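PDB 3B8Y: endo-pectate lyase from Erwinia chrysanthemi, which probably cleaves polygalacturonate and methylated pectins internally by elimination, a calcium-dependent reaction that works even on highly methylated substrate. Local coordinates for residues Val44-Val49 and Ile63-Ala68; Ala197-Lys202 and Lys231-Val236; Leu226-Lys231 and Lys249-Cys254; Val236-Phe241 and Thr267-Thr272. All coordinates share one frame; numbering follows the deposited sequence.

Overall arrangement
Interaction 1 closes a hairpin in the four-stranded antiparallel N-terminal sheet, while interactions 2, 3 and 4 all lie in the parallel beta-helix of the pectate lyase family, further along the chain. The centres of interactions 1 and 3 are about 32 Å apart, on opposite sides of the chain's centre; interaction 4 is nearer to interaction 1, about 17 Å between centres. Interactions 2 and 3 cross along the chain, touch, share Lys231, and have centres about 8 Å apart. Interactions 2 and 4 both use strand 233-238 and share Val236. The beta-helix contacts thus run from the galacturonate-binding surface at interaction 3 to the side facing the N-terminal domain at interaction 4.

Interaction 1 (Val44-Val49 and Ile63-Ala68); sequences VARQEV and IAVLDA
The guanidinium of Arg46, whose CD passes Val65 CG2 at 4.1 Å, takes the carboxylate of Glu48 at its edge and in its plane. NE points almost straight at OE2, 2.8 Å away with 169° at the hydrogen, although OE2 is met from above the carboxylate plane; NH2 adds only a weak bond to the same oxygen. Glu48 OE1 is turned to the hydroxyl of Tyr50. This salt bridge stays within strand 44-52, on the face that carries Glu48 and Val65.

The opposite face carries Gln47, Val49, Ala64 and Leu66, and its apolar part centres on Val49. The two methyls of Val49 diverge: CG1 (anti to the backbone N, chi1 177°) reaches Ile63 CG1 at 3.9 Å, and CG2 crosses to Leu66 CD1 at 3.7 Å. Leu35, Trp37 and Phe73 pack near this side. Between the faces runs the antiparallel hairpin of strands 44-52 and 61-66, part of a sheet consistent with a fibronectin type III-like domain. Leu66 N donates to Gln47 O at 2.7 Å and Val49 N to Ala64 O at 2.8 Å. A classic beta bulge sets Ile63 and Ala64 together against Val49. Past the strand, Ala68 CB settles 3.8 Å from Val44 CG1.

The ion pair is thus confined to the Glu48 and Val65 face, while apolar contacts of Val49 with Ala64 and Leu66 dominate the other, which Gln47 shares and which packs against neighbouring strands.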
# COMPACT_ATOMS: atom_id res chain seq x y z
N VAL A 44 -8.00 -18.88 -4.74
CA VAL A 44 -7.65 -18.91 -3.33
C VAL A 44 -8.88 -19.08 -2.44
O VAL A 44 -9.88 -18.37 -2.61
CB VAL A 44 -6.90 -17.63 -2.90
CG1 VAL A 44 -6.40 -17.74 -1.45
CG2 VAL A 44 -5.75 -17.34 -3.84
N ALA A 45 -8.80 -20.00 -1.48
CA ALA A 45 -9.89 -20.26 -0.55
C ALA A 45 -9.54 -19.72 0.84
O ALA A 45 -10.40 -19.20 1.56
CB ALA A 45 -10.16 -21.76 -0.46
N ARG A 46 -8.27 -19.86 1.21
CA ARG A 46 -7.77 -19.40 2.49
C ARG A 46 -6.24 -19.30 2.50
O ARG A 46 -5.56 -19.86 1.64
CB ARG A 46 -8.23 -20.33 3.62
CG ARG A 46 -7.57 -21.70 3.62
CD ARG A 46 -7.91 -22.48 4.86
NE ARG A 46 -7.10 -23.69 4.96
CZ ARG A 46 -7.35 -24.82 4.32
NH1 ARG A 46 -8.42 -24.91 3.54
NH2 ARG A 46 -6.48 -25.82 4.36
N GLN A 47 -5.72 -18.60 3.50
CA GLN A 47 -4.28 -18.41 3.65
C GLN A 47 -3.93 -18.61 5.11
O GLN A 47 -4.59 -18.06 6.00
CB GLN A 47 -3.90 -17.00 3.20
CG GLN A 47 -4.25 -16.76 1.76
CD GLN A 47 -4.15 -15.32 1.38
OE1 GLN A 47 -4.88 -14.47 1.91
NE2 GLN A 47 -3.27 -15.02 0.44
N GLU A 48 -2.89 -19.39 5.36
CA GLU A 48 -2.48 -19.68 6.72
C GLU A 48 -1.08 -19.17 7.01
O GLU A 48 -0.17 -19.33 6.21
CB GLU A 48 -2.51 -21.19 6.94
CG GLU A 48 -3.84 -21.84 6.57
CD GLU A 48 -3.85 -23.35 6.70
OE1 GLU A 48 -2.77 -23.99 6.76
OE2 GLU A 48 -4.95 -23.91 6.73
N VAL A 49 -0.92 -18.58 8.18
CA VAL A 49 0.36 -18.06 8.61
C VAL A 49 0.96 -19.04 9.60
O VAL A 49 0.27 -19.50 10.51
CB VAL A 49 0.20 -16.71 9.29
CG1 VAL A 49 1.53 -16.23 9.78
CG2 VAL A 49 -0.42 -15.70 8.33
N ILE A 63 -0.36 -19.98 13.44
CA ILE A 63 -0.74 -18.93 14.37
C ILE A 63 -1.92 -18.15 13.81
O ILE A 63 -2.43 -17.26 14.47
CB ILE A 63 0.44 -17.99 14.71
CG1 ILE A 63 0.96 -17.30 13.46
CG2 ILE A 63 1.56 -18.77 15.37
CD1 ILE A 63 1.63 -15.99 13.73
N ALA A 64 -2.37 -18.51 12.60
CA ALA A 64 -3.49 -17.83 11.96
C ALA A 64 -3.99 -18.42 10.65
O ALA A 64 -3.20 -18.91 9.83
CB ALA A 64 -3.16 -16.35 11.75
N VAL A 65 -5.30 -18.35 10.46
CA VAL A 65 -5.96 -18.78 9.23
C VAL A 65 -6.74 -17.53 8.82
O VAL A 65 -7.57 -17.02 9.58
CB VAL A 65 -6.89 -20.00 9.43
CG1 VAL A 65 -7.69 -19.85 10.71
CG2 VAL A 65 -7.82 -20.16 8.24
N LEU A 66 -6.38 -16.99 7.67
CA LEU A 66 -6.97 -15.76 7.16
C LEU A 66 -7.85 -16.02 5.95
O LEU A 66 -7.86 -17.12 5.41
CB LEU A 66 -5.85 -14.79 6.76
CG LEU A 66 -4.60 -14.75 7.64
CD1 LEU A 66 -3.46 -14.06 6.90
CD2 LEU A 66 -4.89 -14.07 8.96
N ASP A 67 -8.57 -14.98 5.51
CA ASP A 67 -9.42 -15.09 4.34
C ASP A 67 -8.57 -15.17 3.06
O ASP A 67 -7.34 -15.13 3.11
CB ASP A 67 -10.41 -13.91 4.27
CG ASP A 67 -9.73 -12.54 4.16
OD1 ASP A 67 -8.63 -12.42 3.59
OD2 ASP A 67 -10.33 -11.55 4.63
N ALA A 68 -9.26 -15.23 1.92
CA ALA A 68 -8.63 -15.34 0.60
C ALA A 68 -8.09 -14.06 -0.05
O ALA A 68 -7.32 -14.14 -0.99
CB ALA A 68 -9.59 -16.01 -0.36

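Interaction 2 (Ala197-Lys202 and Lys231-Val236); sequences ATNNGK and KNSTTV
Asn199 and Thr235 sit on two strands that run nearly antiparallel, 150° between the short axes of 197-199 and 233-236, and stay 8.8 Å apart at their closest. They are not sheet neighbours: in the parallel beta-helix strand 195-199 belongs to one wall and strand 233-238 to another. Beyond Asn199 the chain turns through 200-202 and comes down onto the second wall, where Thr234 N donates to Lys202 O at 2.9 Å. Lys202 immediately precedes strand 203-207, the parallel partner of 233-238, so this bond lies at the start of that pairing.

The turn is shaped by Asn199 itself. Its OD1 accepts from Gly201 N at 3.0 Å, an Asx turn, while the other end of the amide is spent across the contact: ND2 donates to Thr235 OG1 at 3.0 Å, with the hydroxyl oxygen tilted 19° from the amide plane. With CG anti to the backbone N (chi1 -175°), the side chain extends towards Thr235, and the two side chains run alongside each other, pointing opposite ways. Bonds at both ends of the amide fix its rotation in a buried place; a bound galacturonate lies about 9 Å from the side chain, too far for contact.

Ser233 comes in under the turn, its CB against the carbonyl oxygens of Gly201 and Lys202. Its hydroxyl is held by His228 and Ser230, and Ser230 also bonds Gly201 O, knitting turn to neighbouring coil. On the exposed side, the bent Lys202 chain lays CE 3.4 Å from Asn232 O.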
# COMPACT_ATOMS: atom_id res chain seq x y z
N ALA A 197 3.91 6.19 -4.05
CA ALA A 197 3.55 5.81 -5.41
C ALA A 197 2.75 6.95 -5.97
O ALA A 197 1.94 7.55 -5.27
CB ALA A 197 2.72 4.53 -5.40
N THR A 198 2.99 7.25 -7.25
CA THR A 198 2.32 8.33 -7.94
C THR A 198 1.64 7.80 -9.19
O THR A 198 2.24 7.08 -10.00
CB THR A 198 3.33 9.46 -8.30
OG1 THR A 198 3.89 9.99 -7.10
CG2 THR A 198 2.66 10.59 -9.06
N ASN A 199 0.36 8.12 -9.32
CA ASN A 199 -0.41 7.70 -10.46
C ASN A 199 -0.40 8.82 -11.48
O ASN A 199 -1.07 9.84 -11.29
CB ASN A 199 -1.86 7.39 -10.03
CG ASN A 199 -2.71 6.83 -11.16
OD1 ASN A 199 -2.24 6.58 -12.27
ND2 ASN A 199 -3.98 6.59 -10.86
N ASN A 200 0.44 8.68 -12.51
CA ASN A 200 0.53 9.63 -13.61
C ASN A 200 0.02 8.85 -14.84
O ASN A 200 0.28 9.23 -15.98
CB ASN A 200 1.99 10.04 -13.90
CG ASN A 200 2.61 10.91 -12.80
OD1 ASN A 200 3.75 10.67 -12.37
ND2 ASN A 200 1.90 11.95 -12.40
N GLY A 201 -0.67 7.74 -14.59
CA GLY A 201 -1.17 6.92 -15.68
C GLY A 201 -2.67 6.77 -15.76
O GLY A 201 -3.43 7.66 -15.40
N LYS A 202 -3.11 5.61 -16.24
CA LYS A 202 -4.52 5.32 -16.41
C LYS A 202 -5.10 4.62 -15.18
O LYS A 202 -6.13 5.04 -14.65
CB LYS A 202 -4.74 4.46 -17.67
CG LYS A 202 -6.19 4.30 -18.06
CD LYS A 202 -6.77 5.59 -18.62
CE LYS A 202 -8.29 5.48 -18.77
NZ LYS A 202 -8.85 6.53 -19.66
N LYS A 231 -5.44 12.53 -14.96
CA LYS A 231 -6.90 12.72 -14.96
C LYS A 231 -7.58 11.58 -15.71
O LYS A 231 -6.95 10.92 -16.54
CB LYS A 231 -7.24 14.07 -15.61
CG LYS A 231 -6.46 15.24 -15.04
CD LYS A 231 -6.67 16.48 -15.88
CE LYS A 231 -5.54 17.49 -15.70
NZ LYS A 231 -5.67 18.61 -16.68
N ASN A 232 -8.87 11.37 -15.44
CA ASN A 232 -9.63 10.29 -16.08
C ASN A 232 -8.96 8.96 -15.75
O ASN A 232 -8.96 8.03 -16.55
CB ASN A 232 -9.66 10.47 -17.61
CG ASN A 232 -10.46 11.68 -18.04
OD1 ASN A 232 -11.62 11.85 -17.63
ND2 ASN A 232 -9.86 12.52 -18.88
N SER A 233 -8.40 8.89 -14.54
CA SER A 233 -7.67 7.72 -14.08
C SER A 233 -8.14 7.23 -12.72
O SER A 233 -8.77 7.96 -11.96
CB SER A 233 -6.19 8.04 -14.05
OG SER A 233 -5.97 9.30 -13.44
N THR A 234 -7.78 5.98 -12.42
CA THR A 234 -8.19 5.35 -11.17
C THR A 234 -7.06 4.78 -10.32
O THR A 234 -6.03 4.34 -10.84
CB THR A 234 -9.19 4.23 -11.46
OG1 THR A 234 -10.40 4.79 -11.99
CG2 THR A 234 -9.49 3.42 -10.22
N THR A 235 -7.24 4.85 -9.01
CA THR A 235 -6.29 4.29 -8.06
C THR A 235 -7.06 3.27 -7.21
O THR A 235 -8.04 3.60 -6.55
CB THR A 235 -5.64 5.35 -7.16
OG1 THR A 235 -4.85 6.23 -7.97
CG2 THR A 235 -4.73 4.68 -6.13
N VAL A 236 -6.64 2.02 -7.30
CA VAL A 236 -7.26 0.93 -6.56
C VAL A 236 -6.36 0.42 -5.45
O VAL A 236 -5.16 0.22 -5.64
CB VAL A 236 -7.60 -0.24 -7.50
CG1 VAL A 236 -8.21 -1.39 -6.72
CG2 VAL A 236 -8.54 0.23 -8.59

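Interaction 3 (Leu226-Lys231 and Lys249-Cys254); sequences LQHNSK and KLWRSC. With ADA (alpha-D-galactopyranuronic acid), chain C; ADA (alpha-D-galactopyranuronic acid), chain B; ADA (alpha-D-galactopyranuronic acid), chain D.
Arg252 leaves the sheet beside Gln227, its CB and CG lying against the end of that side chain. A bend at chi2 (55°) then swings CD to within 3.7 Å of O6A of the galacturonate in chain C. NE donates to that oxygen at 2.6 Å and NH1 to O6B at 2.7 Å, so the carboxylate is gripped side-on, with its carbon in the guanidinium plane. O2 of the chain D sugar lies over one face. NH2 turns to Asn284, and Phe312 adds a cation-pi contact. Lys249 NZ supports the same chain C sugar, bonding its ring O5 at 3.1 Å and O6A weakly.

Underneath, the two segments are neighbouring parallel strands on successive coils of the beta-helix, stitched by bonds such as His228 N to Arg252 O and Cys254 N to His228 O. On the face opposite Arg252, Trp251 NE1 donates to His228 ND1 at 3.2 Å, each partner in the plane of the other ring, yet the rings stand at 84°. Ser233 bonds the other histidine nitrogen. Asn229 ND2 reaches O6B of the chain B galacturonate at 3.0 Å, while Cys254, disulfide-bonded to Cys257, sets SG 3.7 Å from C3 of that sugar.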
# COMPACT_ATOMS: atom_id res chain seq x y z
N LEU A 226 -0.27 7.70 -1.52
CA LEU A 226 -0.64 7.59 -2.92
C LEU A 226 -1.02 8.96 -3.49
O LEU A 226 -1.96 9.60 -3.03
CB LEU A 226 -1.79 6.60 -3.11
CG LEU A 226 -1.55 5.20 -2.55
CD1 LEU A 226 -2.76 4.34 -2.81
CD2 LEU A 226 -0.31 4.58 -3.15
N GLN A 227 -0.21 9.43 -4.44
CA GLN A 227 -0.40 10.73 -5.10
C GLN A 227 -1.01 10.47 -6.47
O GLN A 227 -0.47 9.69 -7.25
CB GLN A 227 0.94 11.44 -5.28
CG GLN A 227 1.08 12.73 -4.50
CD GLN A 227 0.07 13.78 -4.89
OE1 GLN A 227 -0.07 14.13 -6.06
NE2 GLN A 227 -0.64 14.30 -3.90
N HIS A 228 -2.12 11.13 -6.76
CA HIS A 228 -2.82 10.96 -8.04
C HIS A 228 -2.79 12.28 -8.82
O HIS A 228 -3.44 13.24 -8.42
CB HIS A 228 -4.27 10.58 -7.74
CG HIS A 228 -4.95 9.83 -8.84
ND1 HIS A 228 -5.80 8.77 -8.59
CD2 HIS A 228 -4.98 10.03 -10.18
CE1 HIS A 228 -6.34 8.37 -9.73
NE2 HIS A 228 -5.86 9.11 -10.70
N ASN A 229 -2.03 12.31 -9.91
CA ASN A 229 -1.89 13.53 -10.72
C ASN A 229 -2.54 13.45 -12.10
O ASN A 229 -2.91 14.47 -12.66
CB ASN A 229 -0.42 13.90 -10.88
CG ASN A 229 0.28 14.12 -9.56
OD1 ASN A 229 -0.31 14.60 -8.60
ND2 ASN A 229 1.55 13.75 -9.50
N SER A 230 -2.62 12.26 -12.68
CA SER A 230 -3.25 12.10 -13.99
C SER A 230 -4.76 12.26 -13.85
O SER A 230 -5.30 12.16 -12.75
CB SER A 230 -2.91 10.72 -14.58
OG SER A 230 -3.34 9.69 -13.71
N LYS A 231 -5.44 12.53 -14.96
CA LYS A 231 -6.90 12.72 -14.96
C LYS A 231 -7.58 11.58 -15.71
O LYS A 231 -6.95 10.92 -16.54
CB LYS A 231 -7.24 14.07 -15.61
CG LYS A 231 -6.46 15.24 -15.04
CD LYS A 231 -6.67 16.48 -15.88
CE LYS A 231 -5.54 17.49 -15.70
NZ LYS A 231 -5.67 18.61 -16.68
N LYS A 249 -1.83 11.59 4.27
CA LYS A 249 -3.02 11.03 3.63
C LYS A 249 -2.66 9.72 2.94
O LYS A 249 -1.52 9.52 2.52
CB LYS A 249 -3.62 12.01 2.61
CG LYS A 249 -4.17 13.28 3.23
CD LYS A 249 -4.75 14.21 2.17
CE LYS A 249 -5.13 15.57 2.75
NZ LYS A 249 -3.95 16.32 3.24
N LEU A 250 -3.63 8.81 2.87
CA LEU A 250 -3.39 7.54 2.20
C LEU A 250 -3.42 7.84 0.70
O LEU A 250 -2.58 7.38 -0.06
CB LEU A 250 -4.46 6.51 2.57
CG LEU A 250 -4.35 5.07 2.01
CD1 LEU A 250 -5.23 4.14 2.82
CD2 LEU A 250 -4.78 5.01 0.55
N TRP A 251 -4.40 8.66 0.31
CA TRP A 251 -4.58 9.06 -1.07
C TRP A 251 -5.04 10.51 -1.17
O TRP A 251 -5.89 10.98 -0.41
CB TRP A 251 -5.60 8.16 -1.75
CG TRP A 251 -5.92 8.52 -3.17
CD1 TRP A 251 -5.27 8.10 -4.29
CD2 TRP A 251 -7.04 9.30 -3.63
NE1 TRP A 251 -5.91 8.54 -5.42
CE2 TRP A 251 -7.01 9.28 -5.04
CE3 TRP A 251 -8.07 9.99 -2.99
CZ2 TRP A 251 -7.96 9.94 -5.83
CZ3 TRP A 251 -9.03 10.65 -3.77
CH2 TRP A 251 -8.96 10.61 -5.18
N ARG A 252 -4.46 11.19 -2.15
CA ARG A 252 -4.80 12.57 -2.41
C ARG A 252 -4.83 12.90 -3.90
O ARG A 252 -3.84 12.70 -4.61
CB ARG A 252 -3.79 13.49 -1.72
CG ARG A 252 -4.05 14.96 -1.95
CD ARG A 252 -5.46 15.34 -1.56
NE ARG A 252 -5.54 16.77 -1.30
CZ ARG A 252 -6.30 17.63 -1.97
NH1 ARG A 252 -6.27 18.92 -1.64
NH2 ARG A 252 -7.12 17.19 -2.93
N SER A 253 -5.99 13.35 -4.37
CA SER A 253 -6.11 13.80 -5.75
C SER A 253 -5.44 15.16 -5.69
O SER A 253 -5.90 16.04 -4.96
CB SER A 253 -7.57 13.99 -6.13
OG SER A 253 -7.66 14.69 -7.36
N CYS A 254 -4.33 15.32 -6.41
CA CYS A 254 -3.58 16.56 -6.40
C CYS A 254 -4.44 17.82 -6.29
O CYS A 254 -5.34 18.04 -7.10
CB CYS A 254 -2.70 16.66 -7.63
SG CYS A 254 -1.46 17.96 -7.43
C1 ADA C . -1.09 18.86 2.99
C2 ADA C . -0.01 19.64 2.25
C3 ADA C . -0.61 20.91 1.68
C4 ADA C . -1.76 20.52 0.73
C5 ADA C . -2.78 19.73 1.57
C6 ADA C . -3.90 19.33 0.65
O1 ADA C . -1.59 19.62 4.09
O2 ADA C . 1.05 19.97 3.14
O3 ADA C . 0.40 21.64 0.97
O4 ADA C . -1.31 19.66 -0.34
O5 ADA C . -2.17 18.54 2.09
O6B ADA C . -4.64 20.27 0.03
O6A ADA C . -4.12 18.16 0.45
C1 ADA B . 2.57 18.87 -4.25
C2 ADA B . 2.73 19.77 -5.49
C3 ADA B . 1.94 19.14 -6.62
C4 ADA B . 2.50 17.75 -6.88
C5 ADA B . 2.40 16.92 -5.60
C6 ADA B . 2.99 15.55 -5.83
O2 ADA B . 2.22 21.06 -5.22
O3 ADA B . 2.05 19.94 -7.79
O4 ADA B . 3.87 17.79 -7.33
O5 ADA B . 3.09 17.55 -4.50
O6B ADA B . 2.53 14.77 -6.83
O6A ADA B . 3.90 15.16 -5.13
C1 ADA D . -0.93 20.21 -1.58
C2 ADA D . -1.33 19.29 -2.74
C3 ADA D . -0.64 17.97 -2.58
C4 ADA D . 0.86 18.21 -2.57
C5 ADA D . 1.17 19.16 -1.38
C6 ADA D . 2.66 19.42 -1.30
O2 ADA D . -2.74 19.08 -2.74
O3 ADA D . -0.99 17.11 -3.66
O4 ADA D . 1.23 18.83 -3.83
O5 ADA D . 0.49 20.42 -1.57
O6B ADA D . 3.50 18.39 -1.12
O6A ADA D . 3.09 20.54 -1.40

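Interaction 4 (Val236-Phe241 and Thr267-Thr272); sequences VVKGNF and TVTSAT
Thr267 pairs with Val236 in parallel register on successive coils of the right-handed beta-helix, and its O takes the N-H of Val237 at 2.9 Å. Val268 faces the other way, beside Val237 and pointing in the same direction, with CG2 4.0 Å from Val237 CB; Leu226 and Ile293 pack around the two. Thr269 N closes this pairing on Val237 O at 2.9 Å, and Ser270 N adds a weak bond to the same oxygen.

Here the first strand loops out. Gly239 and Asn240 both have positive phi (73° and 61°), and the register shifts by one residue before pairing resumes. Ser270 lies inside the bend: its O is 3.3 Å from Lys238 CA in a CA-H...O contact, and its hydroxyl bonds Glu69. Asn240 O accepts from the Thr72 hydroxyl and its ND2 bonds Thr70 weakly, so the loop meets the 69-72 part of the chain, just past interaction 1.

Ala271 re-enters the sheet opposite Phe241 and presses CB against Val237 CG1 at 3.9 Å. Thr272 N then donates to Phe241 O at 2.9 Å, restoring the parallel pattern. The Thr272 hydroxyl, placed beside its backbone N, crosses to the Asn240 amide. Thr272 OG1 donates to Asn240 OD1 at a short 2.5 Å, in the carbonyl plane on a lone pair, with 125° at the oxygen. A water joins the two from the amide's other end, accepting from Asn240 ND2 and donating to Thr272 OG1 at 3.0 Å.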
# COMPACT_ATOMS: atom_id res chain seq x y z
N VAL A 236 -6.64 2.02 -7.30
CA VAL A 236 -7.26 0.93 -6.56
C VAL A 236 -6.36 0.42 -5.45
O VAL A 236 -5.16 0.22 -5.64
CB VAL A 236 -7.60 -0.24 -7.50
CG1 VAL A 236 -8.21 -1.39 -6.72
CG2 VAL A 236 -8.54 0.23 -8.59
N VAL A 237 -6.95 0.23 -4.27
CA VAL A 237 -6.23 -0.27 -3.11
C VAL A 237 -6.92 -1.52 -2.58
O VAL A 237 -8.10 -1.49 -2.23
CB VAL A 237 -6.16 0.79 -1.99
CG1 VAL A 237 -5.39 0.24 -0.78
CG2 VAL A 237 -5.53 2.07 -2.51
N LYS A 238 -6.18 -2.62 -2.53
CA LYS A 238 -6.73 -3.88 -2.05
C LYS A 238 -5.61 -4.77 -1.52
O LYS A 238 -4.45 -4.37 -1.48
CB LYS A 238 -7.51 -4.59 -3.16
CG LYS A 238 -6.69 -5.00 -4.38
CD LYS A 238 -7.56 -5.77 -5.37
CE LYS A 238 -6.80 -6.24 -6.59
NZ LYS A 238 -7.68 -7.08 -7.46
N GLY A 239 -5.96 -6.00 -1.14
CA GLY A 239 -4.97 -6.92 -0.61
C GLY A 239 -4.56 -6.50 0.79
O GLY A 239 -3.53 -6.93 1.31
N ASN A 240 -5.37 -5.63 1.38
CA ASN A 240 -5.14 -5.11 2.73
C ASN A 240 -3.82 -4.35 2.84
O ASN A 240 -2.97 -4.66 3.69
CB ASN A 240 -5.22 -6.24 3.76
CG ASN A 240 -5.40 -5.72 5.17
OD1 ASN A 240 -5.79 -4.56 5.37
ND2 ASN A 240 -5.13 -6.57 6.16
N PHE A 241 -3.63 -3.41 1.92
CA PHE A 241 -2.45 -2.55 1.90
C PHE A 241 -2.39 -1.95 3.31
O PHE A 241 -3.38 -1.40 3.79
CB PHE A 241 -2.63 -1.45 0.83
CG PHE A 241 -1.53 -0.44 0.80
CD1 PHE A 241 -0.19 -0.83 0.91
CD2 PHE A 241 -1.82 0.91 0.65
CE1 PHE A 241 0.84 0.12 0.87
CE2 PHE A 241 -0.79 1.87 0.61
CZ PHE A 241 0.53 1.48 0.72
N THR A 267 -10.61 3.85 -5.29
CA THR A 267 -11.47 2.75 -4.87
C THR A 267 -10.64 1.93 -3.90
O THR A 267 -9.61 1.39 -4.25
CB THR A 267 -11.93 1.85 -6.05
OG1 THR A 267 -12.85 2.56 -6.87
CG2 THR A 267 -12.64 0.60 -5.54
N VAL A 268 -11.05 1.96 -2.64
CA VAL A 268 -10.39 1.20 -1.61
C VAL A 268 -11.32 0.05 -1.26
O VAL A 268 -12.49 0.29 -0.91
CB VAL A 268 -10.14 2.04 -0.34
CG1 VAL A 268 -9.72 1.15 0.81
CG2 VAL A 268 -9.08 3.09 -0.60
N THR A 269 -10.86 -1.19 -1.42
CA THR A 269 -11.70 -2.32 -1.05
C THR A 269 -11.13 -3.08 0.14
O THR A 269 -11.85 -3.84 0.80
CB THR A 269 -11.91 -3.30 -2.20
OG1 THR A 269 -10.64 -3.71 -2.71
CG2 THR A 269 -12.76 -2.68 -3.30
N SER A 270 -9.85 -2.85 0.43
CA SER A 270 -9.18 -3.54 1.52
C SER A 270 -7.88 -2.81 1.89
O SER A 270 -6.98 -2.67 1.06
CB SER A 270 -8.87 -4.96 1.09
OG SER A 270 -8.36 -5.72 2.16
N ALA A 271 -7.80 -2.34 3.13
CA ALA A 271 -6.63 -1.62 3.61
C ALA A 271 -6.69 -1.47 5.13
O ALA A 271 -7.77 -1.52 5.73
CB ALA A 271 -6.51 -0.25 2.94
N THR A 272 -5.52 -1.27 5.74
CA THR A 272 -5.40 -1.12 7.19
C THR A 272 -4.39 -0.04 7.54
O THR A 272 -3.34 0.05 6.92
CB THR A 272 -4.93 -2.45 7.84
OG1 THR A 272 -5.92 -3.46 7.63
CG2 THR A 272 -4.69 -2.29 9.34
O HOH W 1 -6.10 -6.19 8.88